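Local coordinates for hypothetical protein (Staphylococcus aureus subsp. aureus Mu50, PDB 4PEO), which is probably a cysteine protease of the Prp family that removes the nine N-terminal residues of ribosomal protein bL27, at residues 12-17 against 82-87; 40-45 against 65-70; 50-55 against 74-79. All blocks are in the same frame, centred on the assembly; numbering follows the deposited sequence.

Interaction 1. Residues 12-17 against 82-87; sequences GKVTDV and ILQTML
The carboxamide of Gln84 is the one flat group to touch the opposite segment, its NE2 lying 4.3 Å from Val14 CG2 at the border of an otherwise aliphatic patch. The Asp16 carboxylate is on the far side of strand 14-17, where OD1 accepts from Thr15 OG1 on its anti side, 18° out of the carboxylate plane, and it also pairs with Arg70 and His68 of strand 67-70. Val14 CB rests 4.1 Å from Leu83 CD1; with CG1 anti to the backbone N (chi1 175°), CG2 falls beside that N and meets Leu87 CD1 tip to tip at 3.9 Å. Three residues on, Val17 CG1 and the terminal methyl of Met86 (CE) approach in the same way, 3.8 Å apart. That methyl is brought round by a bend at chi3 in an otherwise extended chain. Thr15 and Asp16 both face Thr7, a classic beta bulge, and both have CB directed away from the helix, so Val14 and Val17 face it. The axes of 14-17 and 82-87 come within 9.9 Å and run at 48°. Strand 2-8 flanks the patch through Val4 beside Val17 and Ile6 beside Leu87; helix 36-51 packs on Leu83 and Met86.

Interaction 2. Residues 40-45 against 65-70; sequences VLFGSV and GHFHIR
Phe67 offers one face of its ring to Phe42, whose CE1 edge stands over the rim of that face rather than over its middle. The pair is T-shaped: the centroids are 5.3 Å apart and the planes are turned 74° against each other, with Phe42 CE1 3.9 Å from Phe67 CD2. Leu41 comes to the same ring obliquely, its CD1 3.5 Å from Phe67 CE1, and Val45 CG2 lies at the ring's edge, near its plane. The second strand residue to face the helix, Ile69, brings CD1 up against both of these partners, 3.7 Å from Leu41 CD1 and 3.5 Å from Val45 CG2. Leu41 meets it end to end, whereas Val45 and Ile69 slide past one another in opposite directions. With CG anti to the backbone N (chi1 -170°), Leu41 can serve both strand residues at once. Ser44 OG donates to Val40 O at 2.7 Å, from the face of that carbonyl opposite to Ser44 N, keeping the polar group within the helix. Ile58 of strand 57-59 and Met19 of strand 14-20 widen the hydrophobic layer. Both phenylalanines lie beside His22, the probable catalytic proton donor. With carbon alone meeting carbon across the interface, helix and sheet are joined by shape and apolar burial, and the aromatic pair probably gives the histidine a nonpolar flank on this side.

Interaction 3. Residues 50-55 against 74-79; sequences GLTSER and TNNDEA
Thr52 is the first residue to leave helical geometry after helix 36-51 (phi -129°, psi 174°), and its CA passes 6.3 Å from that of Ala79 in the first turn of helix 77-96. Thr52 CG2 slides alongside Glu78 to lie 3.6 Å from its CB. Its OG1 accepts from Glu54 N at 3.0 Å and also bonds to Ile48 O, tying the turn to the helix it ends. Beyond it, Glu54 CB packs 3.6 Å from Ala79 CB, and the bent chain carries the carboxylate onward to the backbone N atoms of Val72 and Asp73. An ST turn at Thr52, just past one helix, thus faces an N-cap at Asn76, just before the other. The capping bond, from Ala79 N to Asn76 OD1, is 3.0 Å long and nearly straight, with the donor above the carbonyl plane. CG anti to the backbone N (chi1 -173°) also brings the amide nitrogen up to the facing turn, where Asn76 ND2 donates to water 1. That water accepts from Ser53 N at 2.8 Å as well, and donates to Glu78 OE1 at 3.1 Å. Within the 50-55 turn, Arg55 NH1 bonds to both Thr52 O and Glu54 O, each lying in the guanidinium plane.

In the fold
Interactions 1 and 2 each lay a helix on the same sheet, one pairing strand 14-20 with helix 77-96, the other strand 67-70 with helix 36-51. The two strands are neighbours, and the centres of these contacts are about 11 Å apart. Interaction 3 joins the same two helices where one ends and the other begins, its centre about 11 Å from that of interaction 1 and 15 Å from that of interaction 2. Along the chain, interaction 1 closes the outer loop; interactions 2 and 3 lie within it with alternating segments. The result is one interlocked domain, in which interaction 2 lies nearest the probable catalytic histidine and all three touch the second subunit.

Interaction 1. Residues 12-17 against 82-87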
# COMPACT_ATOMS: atom_id res chain seq x y z
N GLY B 12 -7.81 -18.67 -5.38
CA GLY B 12 -6.96 -17.88 -4.50
C GLY B 12 -6.78 -16.43 -4.92
O GLY B 12 -5.86 -15.75 -4.44
N LYS B 13 -7.69 -15.94 -5.78
CA LYS B 13 -7.63 -14.56 -6.27
C LYS B 13 -8.55 -13.66 -5.46
O LYS B 13 -9.66 -14.06 -5.13
CB LYS B 13 -8.01 -14.49 -7.77
CG LYS B 13 -7.19 -15.43 -8.68
CD LYS B 13 -5.67 -15.27 -8.52
CE LYS B 13 -4.91 -16.31 -9.31
NZ LYS B 13 -4.76 -15.90 -10.73
N VAL B 14 -8.09 -12.44 -5.16
CA VAL B 14 -8.90 -11.45 -4.42
C VAL B 14 -9.89 -10.89 -5.45
O VAL B 14 -9.47 -10.24 -6.41
CB VAL B 14 -8.03 -10.33 -3.79
CG1 VAL B 14 -8.91 -9.25 -3.14
CG2 VAL B 14 -7.03 -10.89 -2.77
N THR B 15 -11.19 -11.16 -5.26
CA THR B 15 -12.22 -10.70 -6.20
C THR B 15 -12.91 -9.45 -5.72
O THR B 15 -13.40 -8.68 -6.55
CB THR B 15 -13.24 -11.81 -6.50
OG1 THR B 15 -13.97 -12.13 -5.30
CG2 THR B 15 -12.57 -13.09 -7.08
N ASP B 16 -13.05 -9.29 -4.40
CA ASP B 16 -13.76 -8.14 -3.86
C ASP B 16 -13.17 -7.70 -2.56
O ASP B 16 -12.78 -8.52 -1.74
CB ASP B 16 -15.23 -8.54 -3.58
CG ASP B 16 -16.02 -8.99 -4.79
OD1 ASP B 16 -15.87 -10.16 -5.19
OD2 ASP B 16 -16.82 -8.18 -5.31
N VAL B 17 -13.19 -6.39 -2.33
CA VAL B 17 -12.81 -5.82 -1.05
C VAL B 17 -13.84 -4.72 -0.83
O VAL B 17 -14.02 -3.89 -1.74
CB VAL B 17 -11.36 -5.26 -1.05
CG1 VAL B 17 -11.07 -4.51 0.26
CG2 VAL B 17 -10.33 -6.37 -1.25
N ILE B 82 -0.75 -6.18 -5.75
CA ILE B 82 -1.13 -4.92 -5.10
C ILE B 82 -2.25 -5.15 -4.09
O ILE B 82 -2.21 -4.61 -2.97
CB ILE B 82 -1.47 -3.84 -6.16
CG1 ILE B 82 -0.19 -3.48 -6.98
CG2 ILE B 82 -2.04 -2.57 -5.47
CD1 ILE B 82 -0.47 -2.59 -8.22
N LEU B 83 -3.24 -5.98 -4.45
CA LEU B 83 -4.34 -6.28 -3.52
C LEU B 83 -3.84 -7.05 -2.30
O LEU B 83 -4.25 -6.74 -1.18
CB LEU B 83 -5.46 -7.05 -4.25
CG LEU B 83 -6.28 -6.20 -5.23
CD1 LEU B 83 -7.13 -7.10 -6.14
CD2 LEU B 83 -7.17 -5.19 -4.47
N GLN B 84 -2.94 -8.00 -2.49
CA GLN B 84 -2.37 -8.71 -1.39
C GLN B 84 -1.54 -7.80 -0.51
O GLN B 84 -1.57 -7.93 0.66
CB GLN B 84 -1.53 -9.85 -1.89
CG GLN B 84 -2.34 -10.81 -2.70
CD GLN B 84 -2.16 -12.20 -2.23
OE1 GLN B 84 -1.03 -12.66 -2.03
NE2 GLN B 84 -3.27 -12.88 -2.02
N THR B 85 -0.83 -6.86 -1.11
CA THR B 85 -0.04 -5.85 -0.39
C THR B 85 -0.98 -4.99 0.47
O THR B 85 -0.68 -4.72 1.63
CB THR B 85 0.78 -5.00 -1.37
OG1 THR B 85 1.77 -5.84 -1.98
CG2 THR B 85 1.47 -3.79 -0.69
N MET B 86 -2.09 -4.53 -0.14
CA MET B 86 -3.11 -3.74 0.55
C MET B 86 -3.62 -4.53 1.76
O MET B 86 -3.74 -3.95 2.84
CB MET B 86 -4.28 -3.48 -0.42
CG MET B 86 -5.24 -2.38 0.06
SD MET B 86 -6.77 -2.35 -1.00
CE MET B 86 -7.41 -3.73 -0.46
N LEU B 87 -3.88 -5.83 1.60
CA LEU B 87 -4.38 -6.68 2.70
C LEU B 87 -3.36 -6.86 3.81
O LEU B 87 -3.70 -6.70 4.98
CB LEU B 87 -4.90 -8.03 2.18
CG LEU B 87 -6.09 -7.95 1.19
CD1 LEU B 87 -6.49 -9.34 0.72
CD2 LEU B 87 -7.26 -7.14 1.77

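Interaction 2. Residues 40-45 against 65-70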
# COMPACT_ATOMS: atom_id res chain seq x y z
N VAL B 40 -4.24 3.58 2.72
CA VAL B 40 -3.83 2.28 2.17
C VAL B 40 -4.82 1.84 1.08
O VAL B 40 -4.39 1.43 -0.00
CB VAL B 40 -3.69 1.22 3.30
CG1 VAL B 40 -3.54 -0.19 2.72
CG2 VAL B 40 -2.52 1.54 4.21
N LEU B 41 -6.11 1.94 1.33
CA LEU B 41 -7.08 1.54 0.34
C LEU B 41 -7.09 2.42 -0.91
O LEU B 41 -6.93 1.91 -1.99
CB LEU B 41 -8.45 1.48 0.99
CG LEU B 41 -9.65 0.87 0.28
CD1 LEU B 41 -9.91 1.32 -1.12
CD2 LEU B 41 -9.88 -0.59 0.56
N PHE B 42 -7.26 3.73 -0.74
CA PHE B 42 -7.29 4.62 -1.90
C PHE B 42 -5.98 4.62 -2.67
O PHE B 42 -6.01 4.59 -3.90
CB PHE B 42 -7.73 6.05 -1.51
CG PHE B 42 -9.07 6.12 -0.81
CD1 PHE B 42 -10.15 5.36 -1.25
CD2 PHE B 42 -9.27 6.98 0.26
CE1 PHE B 42 -11.39 5.42 -0.59
CE2 PHE B 42 -10.50 7.04 0.92
CZ PHE B 42 -11.55 6.26 0.50
N GLY B 43 -4.86 4.56 -1.95
CA GLY B 43 -3.54 4.52 -2.56
C GLY B 43 -3.37 3.26 -3.38
O GLY B 43 -2.84 3.32 -4.50
N SER B 44 -3.87 2.11 -2.87
CA SER B 44 -3.77 0.83 -3.59
C SER B 44 -4.60 0.84 -4.87
O SER B 44 -4.12 0.37 -5.89
CB SER B 44 -4.15 -0.34 -2.70
OG SER B 44 -3.25 -0.38 -1.61
N VAL B 45 -5.82 1.44 -4.82
CA VAL B 45 -6.67 1.56 -6.02
C VAL B 45 -5.93 2.41 -7.08
O VAL B 45 -5.83 1.99 -8.23
CB VAL B 45 -8.07 2.13 -5.67
CG1 VAL B 45 -8.89 2.41 -6.94
CG2 VAL B 45 -8.82 1.18 -4.75
N GLY B 65 -19.42 5.87 1.37
CA GLY B 65 -19.41 4.62 2.15
C GLY B 65 -19.50 3.39 1.28
O GLY B 65 -19.68 3.49 0.07
N HIS B 66 -19.37 2.19 1.90
CA HIS B 66 -19.44 0.90 1.19
C HIS B 66 -18.58 0.90 -0.09
O HIS B 66 -19.07 0.61 -1.18
CB HIS B 66 -20.91 0.51 0.92
CG HIS B 66 -21.76 0.46 2.15
ND1 HIS B 66 -22.50 1.55 2.57
CD2 HIS B 66 -21.92 -0.54 3.05
CE1 HIS B 66 -23.12 1.17 3.67
NE2 HIS B 66 -22.79 -0.07 4.02
N PHE B 67 -17.31 1.29 0.06
CA PHE B 67 -16.37 1.38 -1.05
C PHE B 67 -15.96 -0.01 -1.48
O PHE B 67 -15.26 -0.72 -0.76
CB PHE B 67 -15.17 2.25 -0.67
CG PHE B 67 -14.28 2.61 -1.84
CD1 PHE B 67 -13.30 1.73 -2.28
CD2 PHE B 67 -14.44 3.82 -2.51
CE1 PHE B 67 -12.49 2.05 -3.37
CE2 PHE B 67 -13.61 4.14 -3.59
CZ PHE B 67 -12.62 3.27 -3.99
N HIS B 68 -16.46 -0.41 -2.64
CA HIS B 68 -16.32 -1.74 -3.18
C HIS B 68 -15.43 -1.78 -4.39
O HIS B 68 -15.72 -1.14 -5.40
CB HIS B 68 -17.73 -2.29 -3.52
CG HIS B 68 -17.73 -3.64 -4.18
ND1 HIS B 68 -18.74 -4.01 -5.05
CD2 HIS B 68 -16.85 -4.67 -4.06
CE1 HIS B 68 -18.44 -5.23 -5.45
NE2 HIS B 68 -17.33 -5.68 -4.85
N ILE B 69 -14.33 -2.53 -4.27
CA ILE B 69 -13.39 -2.82 -5.35
C ILE B 69 -13.75 -4.22 -5.84
O ILE B 69 -13.65 -5.18 -5.08
CB ILE B 69 -11.91 -2.80 -4.88
CG1 ILE B 69 -11.54 -1.49 -4.15
CG2 ILE B 69 -10.98 -3.13 -6.06
CD1 ILE B 69 -10.26 -1.65 -3.24
N ARG B 70 -14.13 -4.34 -7.11
CA ARG B 70 -14.38 -5.64 -7.69
C ARG B 70 -13.33 -5.89 -8.77
O ARG B 70 -13.23 -5.09 -9.71
CB ARG B 70 -15.82 -5.73 -8.24
CG ARG B 70 -16.04 -6.89 -9.21
CD ARG B 70 -16.09 -8.25 -8.54
NE ARG B 70 -16.41 -9.31 -9.51
CZ ARG B 70 -16.63 -10.58 -9.20
NH1 ARG B 70 -16.60 -10.97 -7.93
NH2 ARG B 70 -16.90 -11.46 -10.15

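Interaction 3. Residues 50-55 against 74-79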
# COMPACT_ATOMS: atom_id res chain seq x y z
N GLY B 50 -2.76 3.06 -12.04
CA GLY B 50 -1.56 3.70 -12.56
C GLY B 50 -0.42 2.79 -12.96
O GLY B 50 0.36 3.15 -13.85
N LEU B 51 -0.29 1.62 -12.31
CA LEU B 51 0.85 0.71 -12.55
C LEU B 51 0.56 -0.56 -13.32
O LEU B 51 1.51 -1.26 -13.69
CB LEU B 51 1.52 0.34 -11.21
CG LEU B 51 1.95 1.51 -10.30
CD1 LEU B 51 2.38 1.01 -8.93
CD2 LEU B 51 3.04 2.37 -10.95
N THR B 52 -0.72 -0.91 -13.49
CA THR B 52 -1.14 -2.15 -14.17
C THR B 52 -2.17 -1.86 -15.26
O THR B 52 -2.69 -0.74 -15.35
CB THR B 52 -1.72 -3.19 -13.16
OG1 THR B 52 -3.12 -2.93 -12.95
CG2 THR B 52 -0.99 -3.22 -11.81
N SER B 53 -2.53 -2.90 -16.04
CA SER B 53 -3.56 -2.83 -17.08
C SER B 53 -4.96 -3.13 -16.50
O SER B 53 -5.96 -3.02 -17.21
CB SER B 53 -3.24 -3.81 -18.20
OG SER B 53 -3.17 -5.14 -17.69
N GLU B 54 -5.03 -3.52 -15.22
CA GLU B 54 -6.31 -3.84 -14.58
C GLU B 54 -7.12 -2.57 -14.27
O GLU B 54 -6.57 -1.58 -13.79
CB GLU B 54 -6.08 -4.70 -13.33
CG GLU B 54 -7.23 -4.74 -12.32
CD GLU B 54 -8.49 -5.52 -12.68
OE1 GLU B 54 -8.65 -5.91 -13.86
OE2 GLU B 54 -9.33 -5.71 -11.77
N ARG B 55 -8.42 -2.62 -14.57
CA ARG B 55 -9.34 -1.52 -14.29
C ARG B 55 -10.47 -2.09 -13.45
O ARG B 55 -11.44 -2.63 -14.00
CB ARG B 55 -9.84 -0.82 -15.57
CG ARG B 55 -8.73 -0.17 -16.39
CD ARG B 55 -8.09 1.01 -15.67
NE ARG B 55 -7.02 1.62 -16.46
CZ ARG B 55 -5.74 1.28 -16.38
NH1 ARG B 55 -5.34 0.33 -15.53
NH2 ARG B 55 -4.84 1.88 -17.14
N THR B 74 -8.91 -11.10 -12.78
CA THR B 74 -8.37 -11.78 -11.59
C THR B 74 -7.04 -12.49 -11.88
O THR B 74 -6.34 -12.89 -10.95
CB THR B 74 -9.40 -12.76 -10.99
OG1 THR B 74 -9.68 -13.79 -11.94
CG2 THR B 74 -10.68 -12.08 -10.51
N ASN B 75 -6.70 -12.65 -13.17
CA ASN B 75 -5.44 -13.28 -13.55
C ASN B 75 -4.32 -12.27 -13.79
O ASN B 75 -3.23 -12.65 -14.24
CB ASN B 75 -5.63 -14.23 -14.73
CG ASN B 75 -6.68 -15.29 -14.50
OD1 ASN B 75 -6.65 -16.10 -13.56
ND2 ASN B 75 -7.65 -15.28 -15.37
N ASN B 76 -4.56 -11.00 -13.45
CA ASN B 76 -3.53 -9.98 -13.55
C ASN B 76 -2.67 -10.10 -12.29
O ASN B 76 -3.09 -9.66 -11.21
CB ASN B 76 -4.13 -8.57 -13.69
CG ASN B 76 -3.09 -7.51 -13.97
OD1 ASN B 76 -2.08 -7.38 -13.26
ND2 ASN B 76 -3.27 -6.76 -15.03
N ASP B 77 -1.49 -10.73 -12.41
CA ASP B 77 -0.60 -10.96 -11.28
C ASP B 77 -0.18 -9.69 -10.57
O ASP B 77 -0.05 -9.69 -9.34
CB ASP B 77 0.62 -11.79 -11.71
CG ASP B 77 0.32 -13.23 -12.09
OD1 ASP B 77 -0.82 -13.70 -11.83
OD2 ASP B 77 1.23 -13.90 -12.61
N GLU B 78 0.03 -8.60 -11.32
CA GLU B 78 0.46 -7.32 -10.73
C GLU B 78 -0.65 -6.72 -9.87
O GLU B 78 -0.39 -6.35 -8.72
CB GLU B 78 0.88 -6.34 -11.82
CG GLU B 78 2.22 -6.63 -12.47
CD GLU B 78 2.66 -5.52 -13.41
OE1 GLU B 78 1.81 -4.99 -14.16
OE2 GLU B 78 3.87 -5.19 -13.39
N ALA B 79 -1.90 -6.66 -10.39
CA ALA B 79 -3.04 -6.14 -9.63
C ALA B 79 -3.27 -7.04 -8.39
O ALA B 79 -3.51 -6.52 -7.31
CB ALA B 79 -4.30 -6.11 -10.50
O HOH W 1 -0.81 -5.10 -15.83